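Local structure of galactitol 1-phosphate 5-dehydrogenase (Escherichia coli, 4UEJ) at residues Val18-Lys23 with Tyr120-Arg125; Phe153-Gly158 with Thr282-Trp287; Glu160-Ile165 with Asn230-Glu235. The protein oxidises galactitol 1-phosphate to D-tagatose 6-phosphate with NAD+, as a homodimeric, zinc-dependent member of the alcohol dehydrogenase family. One frame throughout, in Å; residues are numbered along the deposited sequence.

Overall arrangement
Interaction 1 closes first along the chain and lies in the GroES-like part, where the loop before strand 27-36 covers strand 120-124. Interactions 2 and 3 belong to the Rossmann-type part, across the chain's centre, with centres about 35 and 41 Å from that of interaction 1. Their own centres lie about 11 Å apart: both reach the six-stranded parallel sheet, interaction 3 at its central pair of strands and interaction 2 at strand 282-285, outermost within this chain. Along the chain interaction 3 falls between the two segments of interaction 2, and F153 and A156 pack on L232, so the end of helix 143-155 and the next residue link them. This reflects the two-domain build of the family.

Interaction 1. Residues Val18-Lys23 with Tyr120-Arg125; sequences VIPEIK and YIVVKR
I19 and Y120 make the first of two apolar meetings between the loop 18-23 and the strand 120-124, and P20 and V122 make the second. The ring of Y120 is met obliquely at one side: I19 CD1 lies 3.4 Å from Y120 CD1, while the second branch, I19 CG2, is 3.9 Å from Y120 CG. I19 can use both branches because a chi1 of -42° sets CG1 beside the backbone N, carrying CD1 out along the ring, and places CG2 anti to that N. Cut back to an alanine, the residue would lack both methyls that touch Y120, and the ring would probably be left with a gap beside it and freer to turn.

The P20 ring and the V122 side chain lie alongside each other, pointing opposite ways, with P20 CB 3.7 Å from V122 CG2. The proline suits a loop that lies along a strand, since its ring stiffens the backbone and gives V122 a compact apolar surface.

The other contacts set methyl against carbonyl. V122 CG2 reaches P20 O and E21 O, both at 3.6 Å. V122 points toward the loop, and its short, branched side chain brings a methyl directly to these carbonyls. The segments run only 25° apart, but no hydrogen bond joins them; P20 O is bonded to R29 NH1.

Strand 27-36 supplies the partners that the loop does not. I121 and V123 make backbone hydrogen bonds with V30 and V28 of that antiparallel neighbour, and I121 points away from the loop, its side chain packing on I32 and F61. Strand 60-68 closes the surroundings, with Y120 against D66 and I22 against A67, so the loop lies as a partly exposed cover on the GroES-like sheet.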
ATOM      1  N   VAL A  18      -2.999   8.307  45.842  1.00 38.04           N
ATOM      2  CA  VAL A  18      -3.583   9.623  46.040  1.00 39.07           C
ATOM      3  C   VAL A  18      -4.205  10.136  44.737  1.00 35.30           C
ATOM      4  O   VAL A  18      -3.727   9.825  43.638  1.00 36.17           O
ATOM      5  CB  VAL A  18      -2.523  10.631  46.577  1.00 42.90           C
ATOM      6  CG1 VAL A  18      -1.492  10.963  45.506  1.00 41.25           C
ATOM      7  CG2 VAL A  18      -3.184  11.897  47.103  1.00 42.91           C
ATOM      8  N   ILE A  19      -5.297  10.887  44.863  1.00 35.39           N
ATOM      9  CA  ILE A  19      -5.876  11.595  43.724  1.00 33.88           C
ATOM     10  C   ILE A  19      -4.823  12.516  43.132  1.00 32.42           C
ATOM     11  O   ILE A  19      -4.198  13.284  43.864  1.00 33.72           O
ATOM     12  CB  ILE A  19      -7.096  12.441  44.125  1.00 36.42           C
ATOM     13  CG1 ILE A  19      -7.999  11.678  45.094  1.00 44.90           C
ATOM     14  CG2 ILE A  19      -7.863  12.893  42.897  1.00 35.05           C
ATOM     15  CD1 ILE A  19      -8.853  10.660  44.444  1.00 47.33           C
ATOM     16  N   PRO A  20      -4.615  12.444  41.808  1.00 31.36           N
ATOM     17  CA  PRO A  20      -3.646  13.350  41.184  1.00 32.33           C
ATOM     18  C   PRO A  20      -4.123  14.798  41.212  1.00 32.03           C
ATOM     19  O   PRO A  20      -5.325  15.048  41.108  1.00 32.60           O
ATOM     20  CB  PRO A  20      -3.547  12.831  39.747  1.00 27.87           C
ATOM     21  CG  PRO A  20      -4.833  12.091  39.517  1.00 36.57           C
ATOM     22  CD  PRO A  20      -5.179  11.483  40.844  1.00 29.00           C
ATOM     23  N   GLU A  21      -3.194  15.736  41.358  1.00 30.52           N
ATOM     24  CA  GLU A  21      -3.551  17.145  41.409  1.00 36.37           C
ATOM     25  C   GLU A  21      -3.249  17.830  40.085  1.00 29.39           C
ATOM     26  O   GLU A  21      -2.392  17.386  39.325  1.00 28.44           O
ATOM     27  CB  GLU A  21      -2.812  17.847  42.549  1.00 45.30           C
ATOM     28  CG  GLU A  21      -3.160  17.314  43.938  1.00 48.71           C
ATOM     29  CD  GLU A  21      -4.624  17.515  44.310  1.00 54.58           C
ATOM     30  OE1 GLU A  21      -5.239  18.496  43.841  1.00 56.07           O
ATOM     31  OE2 GLU A  21      -5.162  16.688  45.076  1.00 58.78           O
ATOM     32  N   ILE A  22      -3.982  18.898  39.804  1.00 29.36           N
ATOM     33  CA  ILE A  22      -3.708  19.725  38.641  1.00 28.34           C
ATOM     34  C   ILE A  22      -2.430  20.500  38.908  1.00 29.25           C
ATOM     35  O   ILE A  22      -2.310  21.163  39.939  1.00 30.94           O
ATOM     36  CB  ILE A  22      -4.869  20.688  38.345  1.00 29.02           C
ATOM     37  CG1 ILE A  22      -6.095  19.897  37.883  1.00 27.50           C
ATOM     38  CG2 ILE A  22      -4.465  21.719  37.302  1.00 27.93           C
ATOM     39  CD1 ILE A  22      -7.325  20.745  37.688  1.00 33.37           C
ATOM     40  N   LYS A  23      -1.470  20.406  37.994  1.00 28.31           N
ATOM     41  CA  LYS A  23      -0.166  21.031  38.208  1.00 29.26           C
ATOM     42  C   LYS A  23       0.139  22.164  37.231  1.00 28.88           C
ATOM     43  O   LYS A  23       1.081  22.940  37.443  1.00 29.93           O
ATOM     44  CB  LYS A  23       0.937  19.971  38.136  1.00 29.07           C
ATOM     45  CG  LYS A  23       0.990  19.095  39.380  1.00 41.77           C
ATOM     46  CD  LYS A  23       2.023  17.994  39.253  1.00 45.83           C
ATOM     47  CE  LYS A  23       2.148  17.221  40.555  1.00 53.30           C
ATOM     48  NZ  LYS A  23       3.166  16.138  40.456  1.00 58.14           N
ATOM     49  N   TYR A 120      -9.708   8.702  38.994  1.00 23.64           N
ATOM     50  CA  TYR A 120      -9.432  10.046  38.511  1.00 25.14           C
ATOM     51  C   TYR A 120      -8.166  10.077  37.679  1.00 24.31           C
ATOM     52  O   TYR A 120      -7.259   9.268  37.875  1.00 25.59           O
ATOM     53  CB  TYR A 120      -9.273  11.035  39.669  1.00 24.49           C
ATOM     54  CG  TYR A 120     -10.491  11.196  40.541  1.00 26.38           C
ATOM     55  CD1 TYR A 120     -10.733  10.321  41.590  1.00 26.81           C
ATOM     56  CD2 TYR A 120     -11.384  12.245  40.343  1.00 27.78           C
ATOM     57  CE1 TYR A 120     -11.839  10.469  42.408  1.00 32.68           C
ATOM     58  CE2 TYR A 120     -12.501  12.401  41.168  1.00 31.00           C
ATOM     59  CZ  TYR A 120     -12.718  11.508  42.197  1.00 30.90           C
ATOM     60  OH  TYR A 120     -13.818  11.646  43.022  1.00 33.04           O
ATOM     61  N   ILE A 121      -8.106  11.019  36.752  1.00 21.37           N
ATOM     62  CA  ILE A 121      -6.876  11.239  36.009  1.00 22.97           C
ATOM     63  C   ILE A 121      -6.698  12.729  35.713  1.00 25.69           C
ATOM     64  O   ILE A 121      -7.673  13.456  35.548  1.00 22.18           O
ATOM     65  CB  ILE A 121      -6.869  10.409  34.703  1.00 19.44           C
ATOM     66  CG1 ILE A 121      -5.478  10.427  34.060  1.00 19.16           C
ATOM     67  CG2 ILE A 121      -7.978  10.886  33.741  1.00 18.47           C
ATOM     68  CD1 ILE A 121      -5.355   9.541  32.821  1.00 18.08           C
ATOM     69  N   VAL A 122      -5.453  13.190  35.688  1.00 21.22           N
ATOM     70  CA  VAL A 122      -5.168  14.546  35.258  1.00 21.34           C
ATOM     71  C   VAL A 122      -4.547  14.500  33.860  1.00 20.29           C
ATOM     72  O   VAL A 122      -3.626  13.732  33.616  1.00 20.11           O
ATOM     73  CB  VAL A 122      -4.228  15.264  36.244  1.00 22.78           C
ATOM     74  CG1 VAL A 122      -3.720  16.563  35.650  1.00 24.64           C
ATOM     75  CG2 VAL A 122      -4.955  15.521  37.564  1.00 23.93           C
ATOM     76  N   VAL A 123      -5.090  15.295  32.943  1.00 19.72           N
ATOM     77  CA  VAL A 123      -4.611  15.344  31.558  1.00 18.83           C
ATOM     78  C   VAL A 123      -4.647  16.778  31.035  1.00 19.21           C
ATOM     79  O   VAL A 123      -5.208  17.661  31.681  1.00 20.03           O
ATOM     80  CB  VAL A 123      -5.457  14.455  30.610  1.00 20.76           C
ATOM     81  CG1 VAL A 123      -5.484  13.006  31.087  1.00 17.29           C
ATOM     82  CG2 VAL A 123      -6.872  14.997  30.483  1.00 17.37           C
ATOM     83  N   LYS A 124      -4.064  17.010  29.860  1.00 18.76           N
ATOM     84  CA  LYS A 124      -4.151  18.326  29.234  1.00 19.21           C
ATOM     85  C   LYS A 124      -5.559  18.583  28.714  1.00 18.70           C
ATOM     86  O   LYS A 124      -6.276  17.649  28.360  1.00 17.69           O
ATOM     87  CB  LYS A 124      -3.152  18.460  28.081  1.00 19.02           C
ATOM     88  CG  LYS A 124      -1.727  18.113  28.444  1.00 19.59           C
ATOM     89  CD  LYS A 124      -1.238  18.882  29.646  1.00 25.89           C
ATOM     90  CE  LYS A 124       0.196  18.479  29.955  1.00 32.96           C
ATOM     91  NZ  LYS A 124       0.737  19.131  31.174  1.00 30.41           N
ATOM     92  N   ARG A 125      -5.950  19.854  28.677  1.00 19.58           N
ATOM     93  CA  ARG A 125      -7.194  20.257  28.016  1.00 21.63           C
ATOM     94  C   ARG A 125      -7.319  19.625  26.631  1.00 22.60           C
ATOM     95  O   ARG A 125      -8.395  19.173  26.228  1.00 18.67           O
ATOM     96  CB  ARG A 125      -7.269  21.787  27.902  1.00 22.85           C
ATOM     97  CG  ARG A 125      -8.379  22.304  26.983  1.00 27.68           C
ATOM     98  CD  ARG A 125      -9.750  21.904  27.491  1.00 31.84           C
ATOM     99  NE  ARG A 125     -10.820  22.320  26.587  1.00 34.39           N
ATOM    100  CZ  ARG A 125     -11.325  21.560  25.616  1.00 28.57           C
ATOM    101  NH1 ARG A 125     -10.857  20.335  25.405  1.00 18.68           N
ATOM    102  NH2 ARG A 125     -12.303  22.027  24.852  1.00 32.27           N
TER

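Interaction 2. Residues Phe153-Gly158 with Thr282-Trp287; sequences FHLAQG and TVIGSW
L155, at the end of helix 143-155, faces I284 on the strand of the Rossmann-type parallel sheet that is outermost within this chain, their CA atoms 7.3 Å apart. The helix stops in a Schellman motif: G158 N bonds to F153 O at 2.8 Å and Q157 N to H154 O at 3.0 Å. Q157, with phi at 64°, is the C-prime residue, and G158 follows with backbone angles at which a CB would press on the preceding carbonyl oxygen. Strand 282-285 hydrogen-bonds to strand 255-258 on one edge, while V283 pairs antiparallel with a strand of the second subunit, so the sheet continues through the dimer.

Between helix end and strand the contact is mainly apolar and largely buried, with no hydrogen bond across it. I284 straddles the last turn: its CG2 touches L155 CB at 3.6 Å, and its longer branch puts CD1 3.9 Å from A156 CB. The small A156 lets the chain turn close over this methyl. L155 is long enough to pass I284 and reach the end of the strand: with CD1 extended from CA (chi2 177°), that methyl comes 3.4 Å from G285 O and 3.6 Å from S286 OG.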
ATOM      1  N   PHE A 153     -11.200   5.093   7.098  1.00  6.66           N
ATOM      2  CA  PHE A 153     -12.089   5.559   6.018  1.00  9.23           C
ATOM      3  C   PHE A 153     -11.646   6.914   5.459  1.00 10.89           C
ATOM      4  O   PHE A 153     -11.670   7.153   4.248  1.00 10.77           O
ATOM      5  CB  PHE A 153     -13.546   5.670   6.498  1.00  6.95           C
ATOM      6  CG  PHE A 153     -14.181   4.351   6.842  1.00 14.83           C
ATOM      7  CD1 PHE A 153     -13.709   3.167   6.303  1.00 13.34           C
ATOM      8  CD2 PHE A 153     -15.249   4.296   7.724  1.00 18.04           C
ATOM      9  CE1 PHE A 153     -14.299   1.949   6.622  1.00 14.93           C
ATOM     10  CE2 PHE A 153     -15.843   3.074   8.047  1.00 15.77           C
ATOM     11  CZ  PHE A 153     -15.357   1.905   7.509  1.00 10.83           C
ATOM     12  N   HIS A 154     -11.249   7.813   6.349  1.00  9.19           N
ATOM     13  CA  HIS A 154     -10.788   9.134   5.936  1.00 11.33           C
ATOM     14  C   HIS A 154      -9.560   9.044   5.039  1.00 12.96           C
ATOM     15  O   HIS A 154      -9.486   9.716   4.011  1.00 11.06           O
ATOM     16  CB  HIS A 154     -10.473   9.991   7.164  1.00 14.73           C
ATOM     17  CG  HIS A 154      -9.973  11.362   6.829  1.00 23.20           C
ATOM     18  ND1 HIS A 154      -9.162  12.084   7.676  1.00 33.65           N
ATOM     19  CD2 HIS A 154     -10.177  12.145   5.744  1.00 31.62           C
ATOM     20  CE1 HIS A 154      -8.880  13.251   7.124  1.00 32.00           C
ATOM     21  NE2 HIS A 154      -9.485  13.313   5.952  1.00 32.29           N
ATOM     22  N   LEU A 155      -8.610   8.197   5.411  1.00  9.42           N
ATOM     23  CA  LEU A 155      -7.397   8.039   4.595  1.00  8.70           C
ATOM     24  C   LEU A 155      -7.729   7.464   3.229  1.00 10.49           C
ATOM     25  O   LEU A 155      -7.022   7.726   2.270  1.00 11.88           O
ATOM     26  CB  LEU A 155      -6.381   7.142   5.283  1.00  8.49           C
ATOM     27  CG  LEU A 155      -5.737   7.731   6.545  1.00 11.27           C
ATOM     28  CD1 LEU A 155      -4.806   6.699   7.155  1.00 15.75           C
ATOM     29  CD2 LEU A 155      -4.992   9.010   6.229  1.00 17.02           C
ATOM     30  N   ALA A 156      -8.810   6.699   3.155  1.00  8.26           N
ATOM     31  CA  ALA A 156      -9.244   6.081   1.902  1.00 10.39           C
ATOM     32  C   ALA A 156     -10.178   6.970   1.093  1.00 12.70           C
ATOM     33  O   ALA A 156     -10.721   6.531   0.084  1.00 11.54           O
ATOM     34  CB  ALA A 156      -9.927   4.755   2.184  1.00 13.48           C
ATOM     35  N   GLN A 157     -10.346   8.213   1.534  1.00 10.10           N
ATOM     36  CA  GLN A 157     -11.219   9.194   0.885  1.00 12.56           C
ATOM     37  C   GLN A 157     -12.686   8.742   0.939  1.00 13.82           C
ATOM     38  O   GLN A 157     -13.463   8.983   0.017  1.00 13.37           O
ATOM     39  CB  GLN A 157     -10.788   9.455  -0.565  1.00 16.70           C
ATOM     40  CG  GLN A 157      -9.485  10.245  -0.703  1.00 26.92           C
ATOM     41  CD  GLN A 157      -8.252   9.441  -0.319  1.00 39.37           C
ATOM     42  OE1 GLN A 157      -8.060   8.306  -0.772  1.00 36.79           O
ATOM     43  NE2 GLN A 157      -7.405  10.028   0.522  1.00 45.54           N
ATOM     44  N   GLY A 158     -13.049   8.080   2.028  1.00 11.72           N
ATOM     45  CA  GLY A 158     -14.441   7.776   2.314  1.00 14.36           C
ATOM     46  C   GLY A 158     -14.874   6.384   1.909  1.00 15.45           C
ATOM     47  O   GLY A 158     -14.156   5.687   1.192  1.00 15.91           O
ATOM     48  N   THR A 282      -4.121  -0.424  -3.693  1.00  6.23           N
ATOM     49  CA  THR A 282      -3.567   0.674  -2.916  1.00  5.91           C
ATOM     50  C   THR A 282      -3.637   0.259  -1.464  1.00  6.45           C
ATOM     51  O   THR A 282      -4.725   0.044  -0.934  1.00 10.41           O
ATOM     52  CB  THR A 282      -4.344   1.958  -3.106  1.00 12.56           C
ATOM     53  OG1 THR A 282      -4.284   2.350  -4.480  1.00 15.99           O
ATOM     54  CG2 THR A 282      -3.749   3.055  -2.247  1.00 17.82           C
ATOM     55  N   VAL A 283      -2.481   0.119  -0.839  1.00  6.54           N
ATOM     56  CA  VAL A 283      -2.409  -0.319   0.546  1.00  7.53           C
ATOM     57  C   VAL A 283      -2.132   0.935   1.374  1.00  8.18           C
ATOM     58  O   VAL A 283      -1.162   1.644   1.127  1.00 13.53           O
ATOM     59  CB  VAL A 283      -1.319  -1.385   0.749  1.00  8.77           C
ATOM     60  CG1 VAL A 283      -1.240  -1.808   2.209  1.00  7.76           C
ATOM     61  CG2 VAL A 283      -1.592  -2.595  -0.131  1.00 11.51           C
ATOM     62  N   ILE A 284      -3.002   1.184   2.341  1.00  8.38           N
ATOM     63  CA  ILE A 284      -3.037   2.431   3.097  1.00  9.17           C
ATOM     64  C   ILE A 284      -2.710   2.132   4.541  1.00 10.32           C
ATOM     65  O   ILE A 284      -3.483   1.471   5.230  1.00  8.26           O
ATOM     66  CB  ILE A 284      -4.436   3.083   2.994  1.00 13.71           C
ATOM     67  CG1 ILE A 284      -4.784   3.384   1.530  1.00 14.72           C
ATOM     68  CG2 ILE A 284      -4.559   4.321   3.888  1.00 12.54           C
ATOM     69  CD1 ILE A 284      -6.274   3.620   1.293  1.00 16.65           C
ATOM     70  N   GLY A 285      -1.552   2.581   5.003  1.00  8.42           N
ATOM     71  CA  GLY A 285      -1.229   2.406   6.406  1.00  9.45           C
ATOM     72  C   GLY A 285      -2.028   3.413   7.198  1.00 10.41           C
ATOM     73  O   GLY A 285      -2.101   4.598   6.832  1.00 10.45           O
ATOM     74  N   SER A 286      -2.652   2.942   8.272  1.00 15.13           N
ATOM     75  CA  SER A 286      -3.443   3.821   9.106  1.00 14.08           C
ATOM     76  C   SER A 286      -2.857   3.758  10.504  1.00 16.10           C
ATOM     77  O   SER A 286      -2.502   2.686  10.994  1.00 16.36           O
ATOM     78  CB  SER A 286      -4.929   3.419   9.101  1.00 13.12           C
ATOM     79  OG  SER A 286      -5.709   4.410   9.758  1.00 14.70           O
ATOM     80  N   TRP A 287      -2.695   4.911  11.131  1.00 14.35           N
ATOM     81  CA  TRP A 287      -2.079   4.913  12.444  1.00 14.95           C
ATOM     82  C   TRP A 287      -2.825   5.870  13.304  1.00 14.85           C
ATOM     83  O   TRP A 287      -2.988   7.049  12.967  1.00 15.22           O
ATOM     84  CB  TRP A 287      -0.598   5.284  12.387  1.00 20.33           C
ATOM     85  CG  TRP A 287       0.106   5.070  13.700  1.00 20.22           C
ATOM     86  CD1 TRP A 287       0.769   6.007  14.444  1.00 17.59           C
ATOM     87  CD2 TRP A 287       0.193   3.843  14.433  1.00 30.50           C
ATOM     88  NE1 TRP A 287       1.279   5.433  15.586  1.00 18.90           N
ATOM     89  CE2 TRP A 287       0.933   4.106  15.607  1.00 29.05           C
ATOM     90  CE3 TRP A 287      -0.269   2.542  14.208  1.00 39.56           C
ATOM     91  CZ2 TRP A 287       1.218   3.120  16.548  1.00 30.91           C
ATOM     92  CZ3 TRP A 287       0.008   1.568  15.144  1.00 42.74           C
ATOM     93  CH2 TRP A 287       0.745   1.860  16.301  1.00 39.69           C
TER

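Interaction 3. Residues Glu160-Ile165 with Asn230-Glu235; sequences ENKNVI and NQLILE
I165, L232 and N230 give up the most surface where strand 163-165 lies beside strand 231-235, the two running parallel with 16° between them. I165 is gripped through its backbone on both polar atoms. Its N gives a hydrogen bond to L232 O at 2.8 Å, and its O receives L234 N at 2.7 Å, the donor nearly along the C=O axis (172°). Its side chain works on the face shared with Q231 and I233: I165 CB lies 4.0 Å from I233 CG1, and I165 CD1 crosses the end of Q231, 3.8 Å from NE2. That amide is held at both ends by partners outside, OE1 by G251 N and NE2 by L227 O, so a buried glutamine is satisfied here. A beta-branched isoleucine suits an inner strand packed from both sides.

L232 sends its N to N163 O at 3.0 Å, a donor 44° above that carbonyl's plane. Its side chain goes to the other face with V164, where L232 CB is 4.1 Å from K162 CD and the L232 branches pack on F153 and A156. K162 passes along this edge in an extended chain, and its NZ is taken by G158 O and Q255 OE1.

N230 comes just before the strand at backbone angles of the left-handed helical region, which asparagine tolerates well. Its O accepts N163 N at 2.8 Å and is flanked by K162 CB, while N163 bonds through its side-chain amide, OD1 to S187 OG and ND2 to F229 O. The side chain of N230, at the surface, packs on K97 of the second subunit.

These neighbouring strands form the centre of the sheet, ordered 3-2-1-4-5-6 as in the classical Rossmann fold; a GxGxxG pattern follows strand 163-167, consistent with the NAD-binding half of a dehydrogenase.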
ATOM      1  N   GLU A 160     -18.253   5.894   0.850  1.00 19.87           N
ATOM      2  CA  GLU A 160     -19.512   6.050   0.117  1.00 25.45           C
ATOM      3  C   GLU A 160     -19.533   5.333  -1.243  1.00 20.79           C
ATOM      4  O   GLU A 160     -18.641   5.508  -2.080  1.00 19.42           O
ATOM      5  CB  GLU A 160     -19.835   7.534  -0.073  1.00 31.72           C
ATOM      6  CG  GLU A 160     -21.089   7.768  -0.901  1.00 36.47           C
ATOM      7  CD  GLU A 160     -21.974   8.869  -0.347  1.00 45.01           C
ATOM      8  OE1 GLU A 160     -21.446   9.833   0.251  1.00 44.38           O
ATOM      9  OE2 GLU A 160     -23.210   8.763  -0.505  1.00 48.86           O
ATOM     10  N   ASN A 161     -20.574   4.528  -1.448  1.00 16.26           N
ATOM     11  CA  ASN A 161     -20.741   3.698  -2.638  1.00 16.89           C
ATOM     12  C   ASN A 161     -19.619   2.693  -2.861  1.00 15.67           C
ATOM     13  O   ASN A 161     -19.481   2.168  -3.955  1.00 17.29           O
ATOM     14  CB  ASN A 161     -20.889   4.572  -3.885  1.00 24.55           C
ATOM     15  CG  ASN A 161     -22.047   5.519  -3.776  1.00 34.60           C
ATOM     16  OD1 ASN A 161     -23.110   5.147  -3.285  1.00 35.68           O
ATOM     17  ND2 ASN A 161     -21.847   6.759  -4.206  1.00 40.90           N
ATOM     18  N   LYS A 162     -18.824   2.416  -1.832  1.00 12.21           N
ATOM     19  CA  LYS A 162     -17.802   1.385  -1.946  1.00 11.39           C
ATOM     20  C   LYS A 162     -18.261   0.045  -1.392  1.00 11.44           C
ATOM     21  O   LYS A 162     -19.179  -0.050  -0.562  1.00  9.45           O
ATOM     22  CB  LYS A 162     -16.506   1.819  -1.246  1.00 12.70           C
ATOM     23  CG  LYS A 162     -15.893   3.062  -1.857  1.00 11.96           C
ATOM     24  CD  LYS A 162     -14.549   3.429  -1.229  1.00 10.43           C
ATOM     25  CE  LYS A 162     -13.960   4.668  -1.900  1.00 11.01           C
ATOM     26  NZ  LYS A 162     -12.746   5.232  -1.201  1.00 11.27           N
ATOM     27  N   ASN A 163     -17.610  -1.005  -1.868  1.00  9.21           N
ATOM     28  CA  ASN A 163     -17.843  -2.332  -1.339  1.00 12.66           C
ATOM     29  C   ASN A 163     -16.844  -2.573  -0.225  1.00 11.71           C
ATOM     30  O   ASN A 163     -15.675  -2.880  -0.467  1.00 10.31           O
ATOM     31  CB  ASN A 163     -17.728  -3.373  -2.451  1.00 10.66           C
ATOM     32  CG  ASN A 163     -18.876  -3.273  -3.427  1.00 13.49           C
ATOM     33  OD1 ASN A 163     -20.037  -3.283  -3.016  1.00 14.38           O
ATOM     34  ND2 ASN A 163     -18.564  -3.141  -4.719  1.00 11.52           N
ATOM     35  N   VAL A 164     -17.316  -2.404   0.997  1.00  8.16           N
ATOM     36  CA  VAL A 164     -16.447  -2.412   2.155  1.00  7.86           C
ATOM     37  C   VAL A 164     -16.338  -3.827   2.679  1.00  8.57           C
ATOM     38  O   VAL A 164     -17.330  -4.574   2.761  1.00 11.87           O
ATOM     39  CB  VAL A 164     -16.962  -1.442   3.245  1.00  7.51           C
ATOM     40  CG1 VAL A 164     -16.151  -1.568   4.541  1.00  8.14           C
ATOM     41  CG2 VAL A 164     -16.878  -0.010   2.726  1.00 10.28           C
ATOM     42  N   ILE A 165     -15.116  -4.208   3.007  1.00  8.66           N
ATOM     43  CA  ILE A 165     -14.864  -5.504   3.611  1.00 10.44           C
ATOM     44  C   ILE A 165     -14.114  -5.254   4.904  1.00  7.87           C
ATOM     45  O   ILE A 165     -13.038  -4.648   4.893  1.00  9.06           O
ATOM     46  CB  ILE A 165     -14.047  -6.418   2.677  1.00  8.54           C
ATOM     47  CG1 ILE A 165     -14.760  -6.575   1.334  1.00 10.85           C
ATOM     48  CG2 ILE A 165     -13.778  -7.771   3.334  1.00  9.15           C
ATOM     49  CD1 ILE A 165     -13.987  -7.442   0.333  1.00 15.08           C
ATOM     50  N   ASN A 230     -14.400  -1.318  -6.692  1.00  9.75           N
ATOM     51  CA  ASN A 230     -14.507  -0.264  -5.690  1.00 10.18           C
ATOM     52  C   ASN A 230     -14.536  -0.793  -4.263  1.00  9.06           C
ATOM     53  O   ASN A 230     -15.316  -0.334  -3.416  1.00  9.31           O
ATOM     54  CB  ASN A 230     -15.733   0.595  -5.966  1.00 14.83           C
ATOM     55  CG  ASN A 230     -15.678   1.239  -7.334  1.00 21.33           C
ATOM     56  OD1 ASN A 230     -14.824   2.087  -7.593  1.00 28.66           O
ATOM     57  ND2 ASN A 230     -16.580   0.836  -8.221  1.00 22.18           N
ATOM     58  N   GLN A 231     -13.667  -1.762  -4.004  1.00 10.25           N
ATOM     59  CA  GLN A 231     -13.529  -2.311  -2.669  1.00 11.79           C
ATOM     60  C   GLN A 231     -12.680  -1.448  -1.769  1.00 10.35           C
ATOM     61  O   GLN A 231     -11.703  -0.844  -2.190  1.00  7.69           O
ATOM     62  CB  GLN A 231     -12.927  -3.710  -2.712  1.00 11.55           C
ATOM     63  CG  GLN A 231     -13.883  -4.762  -3.187  1.00 16.88           C
ATOM     64  CD  GLN A 231     -13.246  -6.121  -3.218  1.00 12.01           C
ATOM     65  OE1 GLN A 231     -12.038  -6.252  -3.038  1.00 11.57           O
ATOM     66  NE2 GLN A 231     -14.056  -7.147  -3.447  1.00 11.57           N
ATOM     67  N   LEU A 232     -13.072  -1.425  -0.512  1.00  7.33           N
ATOM     68  CA  LEU A 232     -12.270  -0.863   0.564  1.00  6.02           C
ATOM     69  C   LEU A 232     -12.241  -1.910   1.649  1.00  7.84           C
ATOM     70  O   LEU A 232     -13.276  -2.216   2.265  1.00  9.53           O
ATOM     71  CB  LEU A 232     -12.869   0.454   1.057  1.00  7.42           C
ATOM     72  CG  LEU A 232     -12.304   1.008   2.358  1.00  8.29           C
ATOM     73  CD1 LEU A 232     -10.807   1.222   2.186  1.00  9.07           C
ATOM     74  CD2 LEU A 232     -13.014   2.321   2.713  1.00  9.70           C
ATOM     75  N   ILE A 233     -11.064  -2.481   1.861  1.00  6.06           N
ATOM     76  CA  ILE A 233     -10.882  -3.560   2.801  1.00  6.34           C
ATOM     77  C   ILE A 233     -10.161  -3.014   4.031  1.00  7.81           C
ATOM     78  O   ILE A 233      -9.102  -2.400   3.914  1.00 10.38           O
ATOM     79  CB  ILE A 233     -10.069  -4.699   2.171  1.00  7.29           C
ATOM     80  CG1 ILE A 233     -10.683  -5.136   0.829  1.00 10.31           C
ATOM     81  CG2 ILE A 233      -9.919  -5.847   3.131  1.00 12.23           C
ATOM     82  CD1 ILE A 233      -9.853  -6.164   0.069  1.00 11.62           C
ATOM     83  N   LEU A 234     -10.745  -3.197   5.203  1.00  7.64           N
ATOM     84  CA  LEU A 234     -10.051  -2.797   6.425  1.00  7.90           C
ATOM     85  C   LEU A 234      -9.567  -4.033   7.145  1.00  9.24           C
ATOM     86  O   LEU A 234     -10.365  -4.882   7.547  1.00 10.64           O
ATOM     87  CB  LEU A 234     -10.962  -2.003   7.358  1.00 10.97           C
ATOM     88  CG  LEU A 234     -10.980  -0.488   7.235  1.00 15.91           C
ATOM     89  CD1 LEU A 234     -11.510  -0.093   5.863  1.00 12.12           C
ATOM     90  CD2 LEU A 234     -11.827   0.097   8.370  1.00 17.88           C
ATOM     91  N   GLU A 235      -8.258  -4.136   7.302  1.00  6.82           N
ATOM     92  CA  GLU A 235      -7.642  -5.212   8.051  1.00  8.21           C
ATOM     93  C   GLU A 235      -7.545  -4.770   9.503  1.00 11.18           C
ATOM     94  O   GLU A 235      -6.702  -3.933   9.836  1.00 11.81           O
ATOM     95  CB  GLU A 235      -6.251  -5.550   7.482  1.00 12.38           C
ATOM     96  CG  GLU A 235      -5.807  -6.971   7.766  1.00 17.74           C
ATOM     97  CD  GLU A 235      -5.850  -7.287   9.248  1.00 24.02           C
ATOM     98  OE1 GLU A 235      -5.087  -6.667  10.024  1.00 22.54           O
ATOM     99  OE2 GLU A 235      -6.701  -8.100   9.645  1.00 22.23           O
TER